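Local structure of RNA-directed RNA polymerase (Infectious pancreatic necrosis virus, 3ZED) at residues L393-W398 with E520-E526; L558-S564 with P576-R582; M445-S450 with S781-R786. The protein probably copies the viral RNA genome as an RNA-dependent RNA polymerase, existing both free and covalently attached to the genomic RNA. All blocks are in the same frame, centred on the assembly; numbering follows the deposited sequence.

Contact 1 of 3, residues L393-W398 with E520-E526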
loop_
_atom_site.group_PDB
_atom_site.type_symbol
_atom_site.label_atom_id
_atom_site.label_comp_id
_atom_site.label_asym_id
_atom_site.label_seq_id
_atom_site.Cartn_x
_atom_site.Cartn_y
_atom_site.Cartn_z
ATOM N N LEU B 393 -15.496 -10.172 14.309
ATOM C CA LEU B 393 -16.887 -10.476 14.608
ATOM C C LEU B 393 -16.886 -11.408 15.820
ATOM O O LEU B 393 -16.442 -12.544 15.711
ATOM C CB LEU B 393 -17.583 -11.126 13.391
ATOM C CG LEU B 393 -19.124 -11.309 13.416
ATOM C CD1 LEU B 393 -19.615 -11.783 12.073
ATOM C CD2 LEU B 393 -19.572 -12.365 14.425
ATOM N N GLN B 394 -17.336 -10.914 16.974
ATOM C CA GLN B 394 -17.497 -11.703 18.196
ATOM C C GLN B 394 -18.543 -11.051 19.085
ATOM O O GLN B 394 -18.714 -9.828 19.022
ATOM C CB GLN B 394 -16.171 -11.944 18.947
ATOM C CG GLN B 394 -15.631 -10.804 19.800
ATOM C CD GLN B 394 -14.353 -11.235 20.461
ATOM O OE1 GLN B 394 -13.273 -11.055 19.914
ATOM N NE2 GLN B 394 -14.443 -11.855 21.631
ATOM N N ASP B 395 -19.271 -11.882 19.869
ATOM C CA ASP B 395 -20.319 -11.487 20.816
ATOM C C ASP B 395 -21.399 -10.599 20.148
ATOM O O ASP B 395 -21.745 -9.519 20.662
ATOM C CB ASP B 395 -19.702 -10.786 22.046
ATOM C CG ASP B 395 -18.635 -11.597 22.755
ATOM O OD1 ASP B 395 -18.893 -12.782 23.061
ATOM O OD2 ASP B 395 -17.541 -11.050 22.997
ATOM N N ASN B 396 -21.916 -11.070 18.982
ATOM C CA ASN B 396 -22.939 -10.393 18.171
ATOM C C ASN B 396 -22.553 -8.912 17.901
ATOM O O ASN B 396 -23.417 -8.024 17.876
ATOM C CB ASN B 396 -24.325 -10.500 18.846
ATOM C CG ASN B 396 -25.470 -10.132 17.934
ATOM O OD1 ASN B 396 -25.448 -10.403 16.729
ATOM N ND2 ASN B 396 -26.476 -9.464 18.483
ATOM N N THR B 397 -21.242 -8.655 17.725
ATOM C CA THR B 397 -20.719 -7.309 17.496
ATOM C C THR B 397 -19.632 -7.339 16.407
ATOM O O THR B 397 -18.835 -8.269 16.348
ATOM C CB THR B 397 -20.178 -6.704 18.827
ATOM O OG1 THR B 397 -21.077 -6.962 19.910
ATOM C CG2 THR B 397 -19.919 -5.204 18.739
ATOM N N TRP B 398 -19.608 -6.304 15.569
ATOM C CA TRP B 398 -18.620 -6.097 14.513
ATOM C C TRP B 398 -17.638 -5.015 14.976
ATOM O O TRP B 398 -18.054 -3.902 15.353
ATOM C CB TRP B 398 -19.307 -5.703 13.187
ATOM C CG TRP B 398 -18.356 -5.375 12.071
ATOM C CD1 TRP B 398 -17.918 -4.137 11.707
ATOM C CD2 TRP B 398 -17.746 -6.308 11.149
ATOM N NE1 TRP B 398 -17.091 -4.233 10.604
ATOM C CE2 TRP B 398 -16.982 -5.552 10.233
ATOM C CE3 TRP B 398 -17.806 -7.700 10.988
ATOM C CZ2 TRP B 398 -16.287 -6.140 9.167
ATOM C CZ3 TRP B 398 -17.082 -8.291 9.954
ATOM C CH2 TRP B 398 -16.342 -7.517 9.054
ATOM N N GLU B 520 -17.425 0.062 16.480
ATOM C CA GLU B 520 -18.113 -0.981 17.201
ATOM C C GLU B 520 -19.557 -0.960 16.719
ATOM O O GLU B 520 -20.264 0.043 16.870
ATOM C CB GLU B 520 -17.990 -0.776 18.717
ATOM C CG GLU B 520 -18.710 -1.838 19.532
ATOM C CD GLU B 520 -18.800 -1.585 21.022
ATOM O OE1 GLU B 520 -19.001 -0.414 21.418
ATOM O OE2 GLU B 520 -18.727 -2.570 21.791
ATOM N N LEU B 521 -19.964 -2.039 16.069
ATOM C CA LEU B 521 -21.313 -2.172 15.528
ATOM C C LEU B 521 -22.022 -3.223 16.377
ATOM O O LEU B 521 -21.865 -4.422 16.151
ATOM C CB LEU B 521 -21.235 -2.545 14.022
ATOM C CG LEU B 521 -22.504 -2.541 13.215
ATOM C CD1 LEU B 521 -23.183 -1.191 13.292
ATOM C CD2 LEU B 521 -22.208 -2.871 11.753
ATOM N N LYS B 522 -22.730 -2.759 17.410
ATOM C CA LYS B 522 -23.452 -3.595 18.375
ATOM C C LYS B 522 -24.742 -4.168 17.785
ATOM O O LYS B 522 -25.303 -3.596 16.842
ATOM C CB LYS B 522 -23.774 -2.791 19.643
ATOM C CG LYS B 522 -22.593 -2.649 20.587
ATOM C CD LYS B 522 -22.936 -1.796 21.798
ATOM C CE LYS B 522 -21.860 -1.866 22.859
ATOM N NZ LYS B 522 -21.936 -0.726 23.819
ATOM N N ASN B 523 -25.226 -5.289 18.379
ATOM C CA ASN B 523 -26.457 -5.999 18.009
ATOM C C ASN B 523 -26.454 -6.239 16.501
ATOM O O ASN B 523 -27.327 -5.762 15.774
ATOM C CB ASN B 523 -27.723 -5.212 18.472
ATOM C CG ASN B 523 -27.706 -4.773 19.923
ATOM O OD1 ASN B 523 -27.658 -5.589 20.843
ATOM N ND2 ASN B 523 -27.748 -3.470 20.158
ATOM N N LEU B 524 -25.399 -6.919 16.033
ATOM C CA LEU B 524 -25.140 -7.181 14.612
ATOM C C LEU B 524 -26.249 -8.006 13.967
ATOM O O LEU B 524 -26.714 -7.600 12.915
ATOM C CB LEU B 524 -23.763 -7.844 14.419
ATOM C CG LEU B 524 -23.269 -8.015 12.964
ATOM C CD1 LEU B 524 -23.325 -6.694 12.173
ATOM C CD2 LEU B 524 -21.873 -8.648 12.926
ATOM N N ARG B 525 -26.685 -9.126 14.588
ATOM C CA ARG B 525 -27.778 -9.971 14.077
ATOM C C ARG B 525 -29.031 -9.155 13.760
ATOM O O ARG B 525 -29.612 -9.295 12.693
ATOM C CB ARG B 525 -28.165 -11.037 15.121
ATOM C CG ARG B 525 -27.478 -12.377 14.987
ATOM C CD ARG B 525 -27.876 -13.295 16.138
ATOM N NE ARG B 525 -26.937 -14.409 16.269
ATOM C CZ ARG B 525 -25.945 -14.446 17.150
ATOM N NH1 ARG B 525 -25.781 -13.456 18.016
ATOM N NH2 ARG B 525 -25.117 -15.482 17.183
ATOM N N GLU B 526 -29.447 -8.326 14.734
ATOM C CA GLU B 526 -30.623 -7.460 14.723
ATOM C C GLU B 526 -30.480 -6.399 13.639
ATOM O O GLU B 526 -31.420 -6.224 12.886
ATOM C CB GLU B 526 -30.845 -6.806 16.112
ATOM C CG GLU B 526 -30.995 -7.762 17.300
ATOM C CD GLU B 526 -29.747 -8.403 17.894
ATOM O OE1 GLU B 526 -28.636 -8.172 17.365
ATOM O OE2 GLU B 526 -29.890 -9.197 18.852
#
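Asn396 reaches from the tight connection between two strands to the first turn of helix 524-533, meeting Leu524, Arg525 and Glu526. Its CB lies 3.4 Å from Arg525 NH1. With CG anti to the backbone N (chi1 -166°), the amide is carried over the start of the helix. CG, like CB, lies against Arg525 NH1, and OD1 accepts the N-H of Arg525 N at 2.8 Å, the donor tilted 21° from the carbonyl plane. At the tip, ND2 donates to the syn lone pair of Glu526 OE1, 2.8 Å away and close to the amide plane. These two bonds fix the amide's rotation, while the backbone O of Asn396 takes a nearly straight bond from Leu524 N (2.9 Å). Arg525 itself turns its NH2 to Leu376 and Asp379. Leu524 CD2 touches both Leu393 CG and Trp398 CB, 3.9 Å from each. Trp398 and Leu521 form an antiparallel hydrogen-bonded pair, through Trp398 N to Leu521 O (3.0 Å) and Leu521 N to Trp398 O (2.8 Å). The arrangement is that of a beta hairpin whose turn docks on a helix N terminus, at the edge of the four-stranded antiparallel sheet within the polymerase catalytic region.

Contact 2 of 3, residues L558-S564 with P576-R582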
loop_
_atom_site.group_PDB
_atom_site.type_symbol
_atom_site.label_atom_id
_atom_site.label_comp_id
_atom_site.label_asym_id
_atom_site.label_seq_id
_atom_site.Cartn_x
_atom_site.Cartn_y
_atom_site.Cartn_z
ATOM N N LEU B 558 -20.324 -1.572 8.196
ATOM C CA LEU B 558 -19.147 -2.379 8.442
ATOM C C LEU B 558 -17.867 -1.580 8.336
ATOM O O LEU B 558 -16.886 -1.927 9.001
ATOM C CB LEU B 558 -19.083 -3.530 7.430
ATOM C CG LEU B 558 -20.213 -4.545 7.395
ATOM C CD1 LEU B 558 -20.007 -5.507 6.232
ATOM C CD2 LEU B 558 -20.333 -5.299 8.743
ATOM N N ASP B 559 -17.868 -0.532 7.470
ATOM C CA ASP B 559 -16.706 0.261 7.085
ATOM C C ASP B 559 -15.612 -0.716 6.613
ATOM O O ASP B 559 -14.443 -0.587 6.964
ATOM C CB ASP B 559 -16.233 1.226 8.193
ATOM C CG ASP B 559 -15.170 2.225 7.743
ATOM O OD1 ASP B 559 -15.138 2.562 6.536
ATOM O OD2 ASP B 559 -14.329 2.614 8.579
ATOM N N LEU B 560 -16.033 -1.746 5.852
ATOM C CA LEU B 560 -15.148 -2.765 5.318
ATOM C C LEU B 560 -14.368 -2.140 4.191
ATOM O O LEU B 560 -14.900 -1.962 3.100
ATOM C CB LEU B 560 -15.966 -3.984 4.849
ATOM C CG LEU B 560 -15.149 -5.191 4.337
ATOM C CD1 LEU B 560 -14.527 -5.971 5.498
ATOM C CD2 LEU B 560 -16.017 -6.099 3.527
ATOM N N LEU B 561 -13.123 -1.716 4.487
ATOM C CA LEU B 561 -12.256 -1.021 3.525
ATOM C C LEU B 561 -12.992 0.217 2.943
ATOM O O LEU B 561 -12.840 0.539 1.769
ATOM C CB LEU B 561 -11.725 -1.963 2.405
ATOM C CG LEU B 561 -11.105 -3.303 2.866
ATOM C CD1 LEU B 561 -10.579 -4.095 1.696
ATOM C CD2 LEU B 561 -9.997 -3.084 3.878
ATOM N N GLY B 562 -13.775 0.890 3.801
ATOM C CA GLY B 562 -14.538 2.085 3.449
ATOM C C GLY B 562 -15.938 1.864 2.918
ATOM O O GLY B 562 -16.584 2.822 2.497
ATOM N N TRP B 563 -16.434 0.631 2.941
ATOM C CA TRP B 563 -17.769 0.328 2.412
ATOM C C TRP B 563 -18.757 -0.167 3.472
ATOM O O TRP B 563 -18.401 -0.938 4.362
ATOM C CB TRP B 563 -17.683 -0.751 1.302
ATOM C CG TRP B 563 -16.741 -0.406 0.196
ATOM C CD1 TRP B 563 -15.439 -0.811 0.069
ATOM C CD2 TRP B 563 -16.994 0.491 -0.895
ATOM N NE1 TRP B 563 -14.873 -0.248 -1.055
ATOM C CE2 TRP B 563 -15.799 0.574 -1.656
ATOM C CE3 TRP B 563 -18.125 1.221 -1.320
ATOM C CZ2 TRP B 563 -15.708 1.348 -2.824
ATOM C CZ3 TRP B 563 -18.034 1.975 -2.481
ATOM C CH2 TRP B 563 -16.833 2.048 -3.211
ATOM N N SER B 564 -20.011 0.267 3.329
ATOM C CA SER B 564 -21.181 -0.184 4.094
ATOM C C SER B 564 -22.001 -1.091 3.191
ATOM O O SER B 564 -21.807 -1.078 1.961
ATOM C CB SER B 564 -22.036 0.994 4.562
ATOM O OG SER B 564 -21.336 1.836 5.450
ATOM N N PRO B 576 -22.642 -2.779 -1.969
ATOM C CA PRO B 576 -21.894 -1.775 -1.217
ATOM C C PRO B 576 -22.344 -0.343 -1.498
ATOM O O PRO B 576 -22.753 0.004 -2.609
ATOM C CB PRO B 576 -20.463 -1.974 -1.705
ATOM C CG PRO B 576 -20.615 -2.435 -3.126
ATOM C CD PRO B 576 -21.904 -3.212 -3.179
ATOM N N VAL B 577 -22.206 0.490 -0.480
ATOM C CA VAL B 577 -22.356 1.931 -0.556
ATOM C C VAL B 577 -21.165 2.508 0.216
ATOM O O VAL B 577 -20.803 2.010 1.317
ATOM C CB VAL B 577 -23.721 2.541 -0.108
ATOM C CG1 VAL B 577 -24.859 2.074 -0.999
ATOM C CG2 VAL B 577 -24.023 2.310 1.379
ATOM N N LEU B 578 -20.541 3.532 -0.362
ATOM C CA LEU B 578 -19.398 4.159 0.290
ATOM C C LEU B 578 -19.803 4.644 1.666
ATOM O O LEU B 578 -20.886 5.231 1.779
ATOM C CB LEU B 578 -18.875 5.336 -0.565
ATOM C CG LEU B 578 -17.562 5.949 -0.087
ATOM C CD1 LEU B 578 -16.396 4.932 -0.192
ATOM C CD2 LEU B 578 -17.245 7.174 -0.884
ATOM N N GLU B 579 -18.968 4.379 2.705
ATOM C CA GLU B 579 -19.223 4.840 4.071
ATOM C C GLU B 579 -19.601 6.321 4.029
ATOM O O GLU B 579 -18.936 7.088 3.330
ATOM C CB GLU B 579 -17.989 4.608 4.959
ATOM C CG GLU B 579 -18.339 4.284 6.406
ATOM C CD GLU B 579 -18.989 2.935 6.648
ATOM O OE1 GLU B 579 -18.874 2.047 5.775
ATOM O OE2 GLU B 579 -19.655 2.774 7.693
ATOM N N ASN B 580 -20.702 6.702 4.698
ATOM C CA ASN B 580 -21.267 8.060 4.693
ATOM C C ASN B 580 -20.239 9.210 4.851
ATOM O O ASN B 580 -20.261 10.140 4.038
ATOM C CB ASN B 580 -22.374 8.222 5.732
ATOM C CG ASN B 580 -23.039 9.591 5.666
ATOM O OD1 ASN B 580 -23.583 9.999 4.644
ATOM N ND2 ASN B 580 -22.888 10.384 6.703
ATOM N N GLU B 581 -19.363 9.150 5.858
ATOM C CA GLU B 581 -18.365 10.205 6.122
ATOM C C GLU B 581 -17.424 10.414 4.922
ATOM O O GLU B 581 -17.122 11.552 4.578
ATOM C CB GLU B 581 -17.559 9.866 7.382
ATOM C CG GLU B 581 -16.964 11.074 8.090
ATOM C CD GLU B 581 -16.283 10.735 9.408
ATOM O OE1 GLU B 581 -15.159 10.179 9.378
ATOM O OE2 GLU B 581 -16.887 11.005 10.474
ATOM N N ARG B 582 -16.989 9.330 4.286
ATOM C CA ARG B 582 -16.146 9.372 3.084
ATOM C C ARG B 582 -16.917 9.961 1.893
ATOM O O ARG B 582 -16.368 10.767 1.147
ATOM C CB ARG B 582 -15.660 7.957 2.717
ATOM C CG ARG B 582 -14.732 7.368 3.747
ATOM C CD ARG B 582 -14.159 6.076 3.214
ATOM N NE ARG B 582 -13.448 5.374 4.277
ATOM C CZ ARG B 582 -12.274 4.775 4.128
ATOM N NH1 ARG B 582 -11.665 4.773 2.944
ATOM N NH2 ARG B 582 -11.705 4.154 5.155
HETATM O O HOH W 1 -14.798 5.224 6.434
HETATM O O HOH W 2 -22.369 4.485 5.785
#
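Ser564 OG and Glu579 OE1 stand 2.5 Å apart, implausibly short for the hydrogen bond that joins the hairpin to the residue just before helix 580-588; Glu579 is modelled in two conformers, so the exact geometry is doubtful. In the conformer described, Glu579 is bent at chi2 (69°), which folds its carboxylate back over the strands; there it crosses the Asp559 side chain at about a right angle, with CD 3.6 Å from Asp559 CB. Two carboxylates so close would be expected to raise each other's proton affinity, although Arg519 pairs with Glu579 OE2 and, more weakly, with Asp559 OD2. Ser564 OG also accepts a hydrogen from a water that in turn accepts the N-H of Asn580, linking the serine to the first turn of the helix.

Arg582 lays the face of its guanidinium over Gly562, whose CA stands 3.5 Å above the plane near its centre. Asp559 OD1 lies well out of that plane and meets the arginine by charge alone at long range, but a second water bridges OD1 and Arg582 NE. Gly562 lies in the type I' turn Leu560-Trp563, and its O accepts Glu579 N at 2.9 Å; Asp559 and Leu560, both opposite Trp563, form a G1 bulge.

Leu578 CD1 sits over one face of the Trp563 six-membered ring, 4.1 Å from its centroid, a CH-pi contact. Ser564 and Val577 form the hydrogen-bonded antiparallel pair. Strands 563-568 and 573-578 are thus neighbours in a three-stranded sheet with 556-560; Leu558, Leu560 and Trp563 rest on helix 364-377, and strand 573-578 runs on into helix 580-588.

Contact 3 of 3, residues M445-S450 with S781-R786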
loop_
_atom_site.group_PDB
_atom_site.type_symbol
_atom_site.label_atom_id
_atom_site.label_comp_id
_atom_site.label_asym_id
_atom_site.label_seq_id
_atom_site.Cartn_x
_atom_site.Cartn_y
_atom_site.Cartn_z
ATOM N N MET B 445 17.291 -10.423 2.332
ATOM C CA MET B 445 17.358 -10.720 3.761
ATOM C C MET B 445 18.249 -9.807 4.568
ATOM O O MET B 445 17.923 -9.499 5.711
ATOM C CB MET B 445 17.839 -12.176 4.001
ATOM C CG MET B 445 16.992 -13.264 3.314
ATOM S SD MET B 445 15.177 -13.135 3.524
ATOM C CE MET B 445 15.029 -13.319 5.283
ATOM N N ASN B 446 19.388 -9.430 4.022
ATOM C CA ASN B 446 20.390 -8.736 4.807
ATOM C C ASN B 446 20.466 -7.239 4.605
ATOM O O ASN B 446 21.017 -6.570 5.479
ATOM C CB ASN B 446 21.775 -9.352 4.521
ATOM C CG ASN B 446 21.845 -10.845 4.736
ATOM O OD1 ASN B 446 21.925 -11.614 3.796
ATOM N ND2 ASN B 446 21.853 -11.289 5.977
ATOM N N VAL B 447 19.974 -6.699 3.477
ATOM C CA VAL B 447 20.133 -5.257 3.242
ATOM C C VAL B 447 18.794 -4.531 3.048
ATOM O O VAL B 447 18.575 -3.512 3.704
ATOM C CB VAL B 447 21.097 -4.996 2.043
ATOM C CG1 VAL B 447 21.187 -3.511 1.682
ATOM C CG2 VAL B 447 22.488 -5.580 2.304
ATOM N N ALA B 448 17.938 -5.009 2.130
ATOM C CA ALA B 448 16.676 -4.355 1.763
ATOM C C ALA B 448 15.827 -3.891 2.965
ATOM O O ALA B 448 15.413 -2.740 2.923
ATOM C CB ALA B 448 15.840 -5.250 0.853
ATOM N N PRO B 449 15.567 -4.679 4.042
ATOM C CA PRO B 449 14.734 -4.158 5.136
ATOM C C PRO B 449 15.242 -2.845 5.749
ATOM O O PRO B 449 14.399 -2.014 6.108
ATOM C CB PRO B 449 14.732 -5.298 6.155
ATOM C CG PRO B 449 14.932 -6.536 5.330
ATOM C CD PRO B 449 15.938 -6.091 4.299
ATOM N N SER B 450 16.582 -2.608 5.799
ATOM C CA SER B 450 17.137 -1.372 6.387
ATOM C C SER B 450 17.230 -0.228 5.387
ATOM O O SER B 450 17.583 0.894 5.761
ATOM C CB SER B 450 18.493 -1.621 7.037
ATOM O OG SER B 450 18.287 -2.184 8.319
ATOM N N SER B 781 22.740 -8.027 10.298
ATOM C CA SER B 781 23.166 -7.353 9.077
ATOM C C SER B 781 22.312 -6.066 8.874
ATOM O O SER B 781 22.813 -5.078 8.336
ATOM C CB SER B 781 23.007 -8.296 7.890
ATOM O OG SER B 781 21.648 -8.692 7.740
ATOM N N LEU B 782 21.035 -6.079 9.347
ATOM C CA LEU B 782 20.124 -4.932 9.268
ATOM C C LEU B 782 20.692 -3.721 10.042
ATOM O O LEU B 782 20.632 -2.595 9.542
ATOM C CB LEU B 782 18.706 -5.292 9.752
ATOM C CG LEU B 782 18.011 -6.479 9.056
ATOM C CD1 LEU B 782 16.578 -6.654 9.553
ATOM C CD2 LEU B 782 18.034 -6.341 7.546
ATOM N N THR B 783 21.314 -3.966 11.208
ATOM C CA THR B 783 21.980 -2.934 12.009
ATOM C C THR B 783 23.263 -2.472 11.288
ATOM O O THR B 783 23.528 -1.269 11.228
ATOM C CB THR B 783 22.273 -3.459 13.415
ATOM O OG1 THR B 783 21.024 -3.755 14.045
ATOM C CG2 THR B 783 23.074 -2.463 14.267
ATOM N N GLU B 784 24.038 -3.429 10.736
ATOM C CA GLU B 784 25.249 -3.175 9.970
ATOM C C GLU B 784 24.931 -2.287 8.749
ATOM O O GLU B 784 25.649 -1.317 8.511
ATOM C CB GLU B 784 25.910 -4.498 9.542
ATOM C CG GLU B 784 26.380 -5.323 10.731
ATOM C CD GLU B 784 27.260 -6.511 10.397
ATOM O OE1 GLU B 784 26.709 -7.558 9.989
ATOM O OE2 GLU B 784 28.493 -6.410 10.591
ATOM N N THR B 785 23.826 -2.575 8.032
ATOM C CA THR B 785 23.352 -1.788 6.887
ATOM C C THR B 785 23.017 -0.360 7.335
ATOM O O THR B 785 23.452 0.590 6.683
ATOM C CB THR B 785 22.135 -2.462 6.227
ATOM O OG1 THR B 785 22.499 -3.787 5.876
ATOM C CG2 THR B 785 21.657 -1.731 4.976
ATOM N N ARG B 786 22.266 -0.212 8.441
ATOM C CA ARG B 786 21.860 1.094 8.964
ATOM C C ARG B 786 23.095 1.955 9.333
ATOM O O ARG B 786 23.135 3.135 8.968
ATOM C CB ARG B 786 20.916 0.924 10.160
ATOM C CG ARG B 786 20.270 2.217 10.624
ATOM C CD ARG B 786 20.429 2.444 12.104
ATOM N NE ARG B 786 19.991 1.288 12.886
ATOM C CZ ARG B 786 20.606 0.849 13.979
ATOM N NH1 ARG B 786 21.689 1.475 14.441
ATOM N NH2 ARG B 786 20.147 -0.218 14.622
#
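Ser781 and Asn446 open the polar part of this helix-to-helix contact. The amide ND2 of Asn446 gives a hydrogen to Ser781 OG at 3.1 Å, with the serine oxygen exactly in the amide plane. Ser781 OG occupies the position between its own backbone N and carbonyl carbon (chi1 60°), and there it also comes within 3.2 Å of Asn446 O, though its proton is not settled on that acceptor. The other end of the amide is held by Arg732, which bonds to OD1, so both ends of the buried Asn446 side chain have partners.

A second polar link lies further along, where Ser450 OG donates to Leu782 O at 2.7 Å. The hydroxyl arrives above the carbonyl plane, on the face opposite to Arg786 N, so this one oxygen accepts both the helix's own bond and the serine. Thr785 OG1 turns back on its own helix and donates to Ser781 O (2.8 Å).

The axes of 445-450 and 781-786 approach to 7.9 Å at a crossing angle of -54°; they belong to helices 438-452 and 781-789, and join the palm region to the C-terminal region. Helix 438-452 has a wider pi-type turn at 445-447 and a kink where the regular helical bond is missing at Pro449, which has no N-H, and at Ser450, whose N bonds to Val447 O instead.

Apolar contacts accompany these bonds. Leu782 CD2 reaches the ring of Pro449, 3.7 Å from its CB, while also lying near the carbonyl oxygens of Met445 and Asn446. Leu782 also packs against helix 412-426. Thr785 CG2 touches both Val447 CG1 and Ser450 CB, each 3.8 Å away, and Ile291 of helix 283-293 borders Val447 and Thr785.

How the contacts relate
From the N terminus, the chain first passes residues 393-398, then 445-450, which lie inside the loop that contact 1 closes on reaching 520-526. Contact 2 follows in series, after helix 524-533, closing a short loop between 558-564 and 576-582. The last segment, 781-786, returns to 445-450 and completes contact 3, so contacts 1 and 3 cross and contact 2 is nested within contact 3. Contacts 1 and 2 adjoin, with Trp398 NE1 probably hydrogen-bonded to Leu558 O, and tie the four-stranded sheet to the three-stranded one. Contact 3, about 44 Å from contact 1 between centres, instead fastens the C-terminal region to the palm.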